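Local atomic coordinates of Endoglucanase(Endo-1,4-beta-glucanase)protein (Pseudomonas stutzeri, PDB entry 6R2J), a protein that probably hydrolyses beta-1,4-glycosidic bonds in cellulose-like glucans as a family 5 endoglucanase, and binds cellobiose. Residues L250-A262 and K293-Q306. Numbering follows the deposited sequence.
Sequences LGEYGIPDDLPEA and KLAIEPRNGKDRPQ
Asp-257 meets Arg-304 end-on where two loops of the family 5 TIM barrel pack together: the beta-alpha loop leading from strand 248-252 to helix 260-276, and the loop following strand 280-285, the last of the barrel. Both NH1 and NH2 of Arg-304 donate to Asp-257 OD2, the latter at 2.9 Å, and the oxygen lies in the guanidinium plane. The carboxylate is turned nearly perpendicular to that plane (86°), and OD2 takes both bonds from its anti side, the donors tilted somewhat out of the carboxylate plane. Bends at chi2 and chi3 fold the arginine back, bringing Arg-304 NE to Ala-295 O at 2.7 Å, so the same guanidinium also ties its own loop together. On one face Arg-299 NH2 sits 3.3 Å above the centre of the Arg-304 guanidinium; the opposite face carries Gln-306 OE1. A water donates to Asp-257 OD2 and accepts from Arg-299 NH1, linking the carboxylate to the second guanidinium. A leucine in place of Arg-304 would probably leave Asp-257 without its salt-bridge partner and Ala-295 O without its side-chain donor. Nearer the surface Lys-293 NZ forms a salt bridge to Asp-258 OD2 (2.9 Å), from the syn side but well out of the carboxylate plane. Deeper in, Pro-256 lies alongside Leu-294, CG to CD1 3.9 Å, and Tyr-282 OH joins both loops by hydrogen-bonding Ile-255 N and Leu-294 O. Ile-255 and Gln-306 run antiparallel alongside each other, CG1 to CG 3.7 Å, while Gln-306 NE2 donates almost straight (169°) to Ile-255 O, 3° from the Gln-306 amide plane.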
loop_
_atom_site.group_PDB
_atom_site.type_symbol
_atom_site.label_atom_id
_atom_site.label_comp_id
_atom_site.label_asym_id
_atom_site.label_seq_id
_atom_site.Cartn_x
_atom_site.Cartn_y
_atom_site.Cartn_z
ATOM N N LEU A 250 -6.325 -3.646 -2.786
ATOM C CA LEU A 250 -5.572 -4.705 -2.113
ATOM C C LEU A 250 -4.089 -4.326 -2.105
ATOM O O LEU A 250 -3.315 -4.695 -2.996
ATOM C CB LEU A 250 -5.803 -6.039 -2.798
ATOM C CG LEU A 250 -5.423 -7.207 -1.900
ATOM C CD1 LEU A 250 -6.454 -7.460 -0.739
ATOM C CD2 LEU A 250 -5.231 -8.443 -2.766
ATOM N N GLY A 251 -3.697 -3.584 -1.069
ATOM C CA GLY A 251 -2.402 -2.915 -1.045
ATOM C C GLY A 251 -1.196 -3.807 -0.890
ATOM O O GLY A 251 -0.065 -3.352 -1.102
ATOM N N GLU A 252 -1.398 -5.032 -0.454
ATOM C CA GLU A 252 -0.300 -5.978 -0.437
ATOM C C GLU A 252 -0.803 -7.397 -0.617
ATOM O O GLU A 252 -1.861 -7.761 -0.115
ATOM C CB GLU A 252 0.427 -6.029 0.890
ATOM C CG GLU A 252 1.184 -4.787 1.243
ATOM C CD GLU A 252 1.898 -4.931 2.555
ATOM O OE1 GLU A 252 2.069 -6.101 3.013
ATOM O OE2 GLU A 252 2.247 -3.875 3.131
ATOM N N TYR A 253 0.026 -8.202 -1.274
ATOM C CA TYR A 253 -0.179 -9.609 -1.578
ATOM C C TYR A 253 1.142 -9.986 -2.242
ATOM O O TYR A 253 1.752 -9.144 -2.908
ATOM C CB TYR A 253 -1.367 -9.828 -2.509
ATOM C CG TYR A 253 -1.067 -9.583 -3.951
ATOM C CD1 TYR A 253 -1.160 -8.299 -4.482
ATOM C CD2 TYR A 253 -0.701 -10.630 -4.786
ATOM C CE1 TYR A 253 -0.909 -8.071 -5.770
ATOM C CE2 TYR A 253 -0.428 -10.398 -6.104
ATOM C CZ TYR A 253 -0.516 -9.127 -6.593
ATOM O OH TYR A 253 -0.230 -8.924 -7.932
ATOM N N GLY A 254 1.618 -11.221 -2.067
ATOM C CA GLY A 254 2.866 -11.648 -2.678
ATOM C C GLY A 254 3.025 -13.135 -2.490
ATOM O O GLY A 254 2.340 -13.745 -1.666
ATOM N N ILE A 255 3.928 -13.713 -3.278
ATOM C CA ILE A 255 4.124 -15.156 -3.219
ATOM C C ILE A 255 5.605 -15.468 -3.329
ATOM O O ILE A 255 6.376 -14.758 -3.979
ATOM C CB ILE A 255 3.360 -15.923 -4.342
ATOM C CG1 ILE A 255 3.840 -15.509 -5.735
ATOM C CG2 ILE A 255 1.868 -15.745 -4.264
ATOM C CD1 ILE A 255 3.164 -16.264 -6.892
ATOM N N PRO A 256 6.025 -16.558 -2.675
ATOM C CA PRO A 256 7.381 -17.058 -2.926
ATOM C C PRO A 256 7.499 -17.677 -4.306
ATOM O O PRO A 256 6.547 -18.235 -4.849
ATOM C CB PRO A 256 7.583 -18.121 -1.835
ATOM C CG PRO A 256 6.442 -17.865 -0.794
ATOM C CD PRO A 256 5.312 -17.351 -1.638
ATOM N N ASP A 257 8.703 -17.624 -4.838
ATOM C CA ASP A 257 9.029 -18.197 -6.130
ATOM C C ASP A 257 9.238 -19.715 -6.113
ATOM O O ASP A 257 9.597 -20.267 -7.150
ATOM C CB ASP A 257 10.302 -17.501 -6.631
ATOM C CG ASP A 257 11.547 -17.721 -5.696
ATOM O OD1 ASP A 257 11.590 -18.742 -4.990
ATOM O OD2 ASP A 257 12.500 -16.891 -5.695
ATOM N N ASP A 258 8.999 -20.403 -4.998
ATOM C CA ASP A 258 9.246 -21.842 -4.925
ATOM C C ASP A 258 8.013 -22.635 -4.510
ATOM O O ASP A 258 8.112 -23.813 -4.125
ATOM C CB ASP A 258 10.417 -22.133 -3.988
ATOM C CG ASP A 258 10.122 -21.776 -2.536
ATOM O OD1 ASP A 258 9.113 -21.055 -2.285
ATOM O OD2 ASP A 258 10.905 -22.240 -1.654
ATOM N N LEU A 259 6.844 -22.020 -4.610
ATOM C CA LEU A 259 5.584 -22.647 -4.245
ATOM C C LEU A 259 4.656 -22.587 -5.448
ATOM O O LEU A 259 3.950 -21.591 -5.630
ATOM C CB LEU A 259 4.973 -21.927 -3.047
ATOM C CG LEU A 259 5.753 -21.937 -1.738
ATOM C CD1 LEU A 259 4.829 -21.313 -0.664
ATOM C CD2 LEU A 259 6.177 -23.285 -1.318
ATOM N N PRO A 260 4.619 -23.631 -6.293
ATOM C CA PRO A 260 3.668 -23.637 -7.423
ATOM C C PRO A 260 2.206 -23.349 -7.038
ATOM O O PRO A 260 1.472 -22.707 -7.809
ATOM C CB PRO A 260 3.840 -25.047 -8.022
ATOM C CG PRO A 260 4.704 -25.830 -7.060
ATOM C CD PRO A 260 5.509 -24.806 -6.314
ATOM N N GLU A 261 1.747 -23.811 -5.868
ATOM C CA GLU A 261 0.357 -23.561 -5.475
ATOM C C GLU A 261 0.093 -22.068 -5.245
ATOM O O GLU A 261 -1.005 -21.564 -5.537
ATOM C CB GLU A 261 0.001 -24.364 -4.227
ATOM C CG GLU A 261 0.256 -25.845 -4.286
ATOM C CD GLU A 261 1.565 -26.227 -3.600
ATOM O OE1 GLU A 261 2.292 -25.309 -3.138
ATOM O OE2 GLU A 261 1.875 -27.444 -3.534
ATOM N N ALA A 262 1.080 -21.348 -4.695
ATOM C CA ALA A 262 0.958 -19.900 -4.531
ATOM C C ALA A 262 0.797 -19.192 -5.871
ATOM O O ALA A 262 0.021 -18.232 -5.979
ATOM C CB ALA A 262 2.172 -19.367 -3.772
ATOM N N LYS A 293 12.370 -14.357 -1.383
ATOM C CA LYS A 293 11.644 -15.278 -2.249
ATOM C C LYS A 293 10.418 -14.622 -2.850
ATOM O O LYS A 293 9.978 -15.009 -3.942
ATOM C CB LYS A 293 11.213 -16.502 -1.445
ATOM C CG LYS A 293 12.228 -17.610 -1.347
ATOM C CD LYS A 293 11.595 -18.908 -0.832
ATOM C CE LYS A 293 12.383 -19.498 0.337
ATOM N NZ LYS A 293 11.977 -20.907 0.680
ATOM N N LEU A 294 9.839 -13.649 -2.149
ATOM C CA LEU A 294 8.667 -12.973 -2.686
ATOM C C LEU A 294 9.027 -11.799 -3.601
ATOM O O LEU A 294 8.132 -11.224 -4.239
ATOM C CB LEU A 294 7.781 -12.430 -1.552
ATOM C CG LEU A 294 6.785 -13.255 -0.730
ATOM C CD1 LEU A 294 7.609 -14.205 0.081
ATOM C CD2 LEU A 294 5.931 -12.326 0.141
ATOM N N ALA A 295 10.294 -11.411 -3.662
ATOM C CA ALA A 295 10.667 -10.206 -4.394
ATOM C C ALA A 295 10.369 -10.346 -5.889
ATOM O O ALA A 295 10.674 -11.371 -6.503
ATOM C CB ALA A 295 12.162 -9.908 -4.175
ATOM N N ILE A 296 9.781 -9.302 -6.477
ATOM C CA ILE A 296 9.560 -9.240 -7.919
ATOM C C ILE A 296 10.623 -8.415 -8.652
ATOM O O ILE A 296 10.535 -8.259 -9.881
ATOM C CB ILE A 296 8.134 -8.710 -8.169
ATOM C CG1 ILE A 296 7.619 -9.020 -9.576
ATOM C CG2 ILE A 296 8.090 -7.227 -7.941
ATOM C CD1 ILE A 296 6.149 -8.603 -9.820
ATOM N N GLU A 297 11.647 -7.928 -7.945
ATOM C CA GLU A 297 12.724 -7.188 -8.582
ATOM C C GLU A 297 13.561 -8.128 -9.447
ATOM O O GLU A 297 13.976 -9.195 -8.965
ATOM C CB GLU A 297 13.577 -6.559 -7.497
ATOM C CG GLU A 297 14.665 -5.632 -7.975
ATOM C CD GLU A 297 14.135 -4.429 -8.670
ATOM O OE1 GLU A 297 12.998 -4.044 -8.383
ATOM O OE2 GLU A 297 14.866 -3.870 -9.506
ATOM N N PRO A 298 13.805 -7.785 -10.729
ATOM C CA PRO A 298 14.612 -8.661 -11.589
ATOM C C PRO A 298 16.066 -8.784 -11.152
ATOM O O PRO A 298 16.631 -7.963 -10.417
ATOM C CB PRO A 298 14.518 -8.005 -12.966
ATOM C CG PRO A 298 14.179 -6.566 -12.673
ATOM C CD PRO A 298 13.262 -6.644 -11.499
ATOM N N ARG A 299 16.659 -9.876 -11.612
ATOM C CA ARG A 299 17.986 -10.303 -11.207
ATOM C C ARG A 299 18.699 -10.679 -12.487
ATOM O O ARG A 299 18.214 -11.540 -13.216
ATOM C CB ARG A 299 17.940 -11.571 -10.356
ATOM C CG ARG A 299 17.091 -11.474 -9.142
ATOM C CD ARG A 299 16.932 -12.814 -8.460
ATOM N NE ARG A 299 16.008 -12.654 -7.347
ATOM C CZ ARG A 299 15.763 -13.567 -6.416
ATOM N NH1 ARG A 299 16.385 -14.741 -6.474
ATOM N NH2 ARG A 299 14.877 -13.294 -5.440
ATOM N N ASN A 300 19.856 -10.067 -12.733
ATOM C CA ASN A 300 20.623 -10.363 -13.939
ATOM C C ASN A 300 19.855 -9.961 -15.178
ATOM O O ASN A 300 20.110 -10.499 -16.265
ATOM C CB ASN A 300 20.948 -11.854 -14.064
ATOM C CG ASN A 300 21.057 -12.551 -12.716
ATOM O OD1 ASN A 300 20.215 -13.400 -12.330
ATOM N ND2 ASN A 300 22.123 -12.216 -11.993
ATOM N N GLY A 301 18.955 -8.992 -15.038
ATOM C CA GLY A 301 18.070 -8.649 -16.130
ATOM C C GLY A 301 17.015 -9.698 -16.433
ATOM O O GLY A 301 16.262 -9.558 -17.408
ATOM N N LYS A 302 16.904 -10.717 -15.589
ATOM C CA LYS A 302 15.927 -11.783 -15.752
ATOM C C LYS A 302 14.655 -11.433 -14.974
ATOM O O LYS A 302 14.672 -11.305 -13.740
ATOM C CB LYS A 302 16.560 -13.091 -15.267
ATOM C CG LYS A 302 15.773 -14.368 -15.575
ATOM C CD LYS A 302 16.422 -15.586 -14.902
ATOM C CE LYS A 302 16.110 -15.629 -13.391
ATOM N NZ LYS A 302 17.176 -14.993 -12.537
ATOM N N ASP A 303 13.551 -11.290 -15.704
ATOM C CA ASP A 303 12.270 -11.094 -15.052
ATOM C C ASP A 303 12.020 -12.228 -14.085
ATOM O O ASP A 303 12.422 -13.371 -14.323
ATOM C CB ASP A 303 11.124 -11.113 -16.055
ATOM C CG ASP A 303 11.160 -9.946 -16.994
ATOM O OD1 ASP A 303 11.736 -8.868 -16.644
ATOM O OD2 ASP A 303 10.604 -10.118 -18.098
ATOM N N ARG A 304 11.333 -11.894 -12.995
ATOM C CA ARG A 304 10.935 -12.825 -11.961
ATOM C C ARG A 304 9.662 -13.554 -12.357
ATOM O O ARG A 304 8.875 -13.070 -13.182
ATOM C CB ARG A 304 10.704 -12.064 -10.661
ATOM C CG ARG A 304 11.987 -11.514 -10.065
ATOM C CD ARG A 304 12.762 -12.623 -9.373
ATOM N NE ARG A 304 12.192 -12.902 -8.052
ATOM C CZ ARG A 304 12.283 -14.062 -7.408
ATOM N NH1 ARG A 304 12.932 -15.074 -7.980
ATOM N NH2 ARG A 304 11.736 -14.183 -6.196
ATOM N N PRO A 305 9.442 -14.742 -11.791
ATOM C CA PRO A 305 8.227 -15.492 -12.153
ATOM C C PRO A 305 6.952 -14.744 -11.811
ATOM O O PRO A 305 5.921 -14.932 -12.461
ATOM C CB PRO A 305 8.335 -16.799 -11.347
ATOM C CG PRO A 305 9.705 -16.827 -10.731
ATOM C CD PRO A 305 10.253 -15.417 -10.754
ATOM N N GLN A 306 6.985 -13.922 -10.764
ATOM C CA GLN A 306 5.801 -13.182 -10.358
ATOM C C GLN A 306 5.495 -12.051 -11.321
ATOM O O GLN A 306 4.317 -11.704 -11.509
ATOM C CB GLN A 306 5.975 -12.627 -8.942
ATOM C CG GLN A 306 6.296 -13.683 -7.877
ATOM C CD GLN A 306 7.791 -13.845 -7.645
ATOM O OE1 GLN A 306 8.589 -13.616 -8.543
ATOM N NE2 GLN A 306 8.174 -14.249 -6.431
HETATM O O HOH W 1 14.987 -16.442 -4.328
#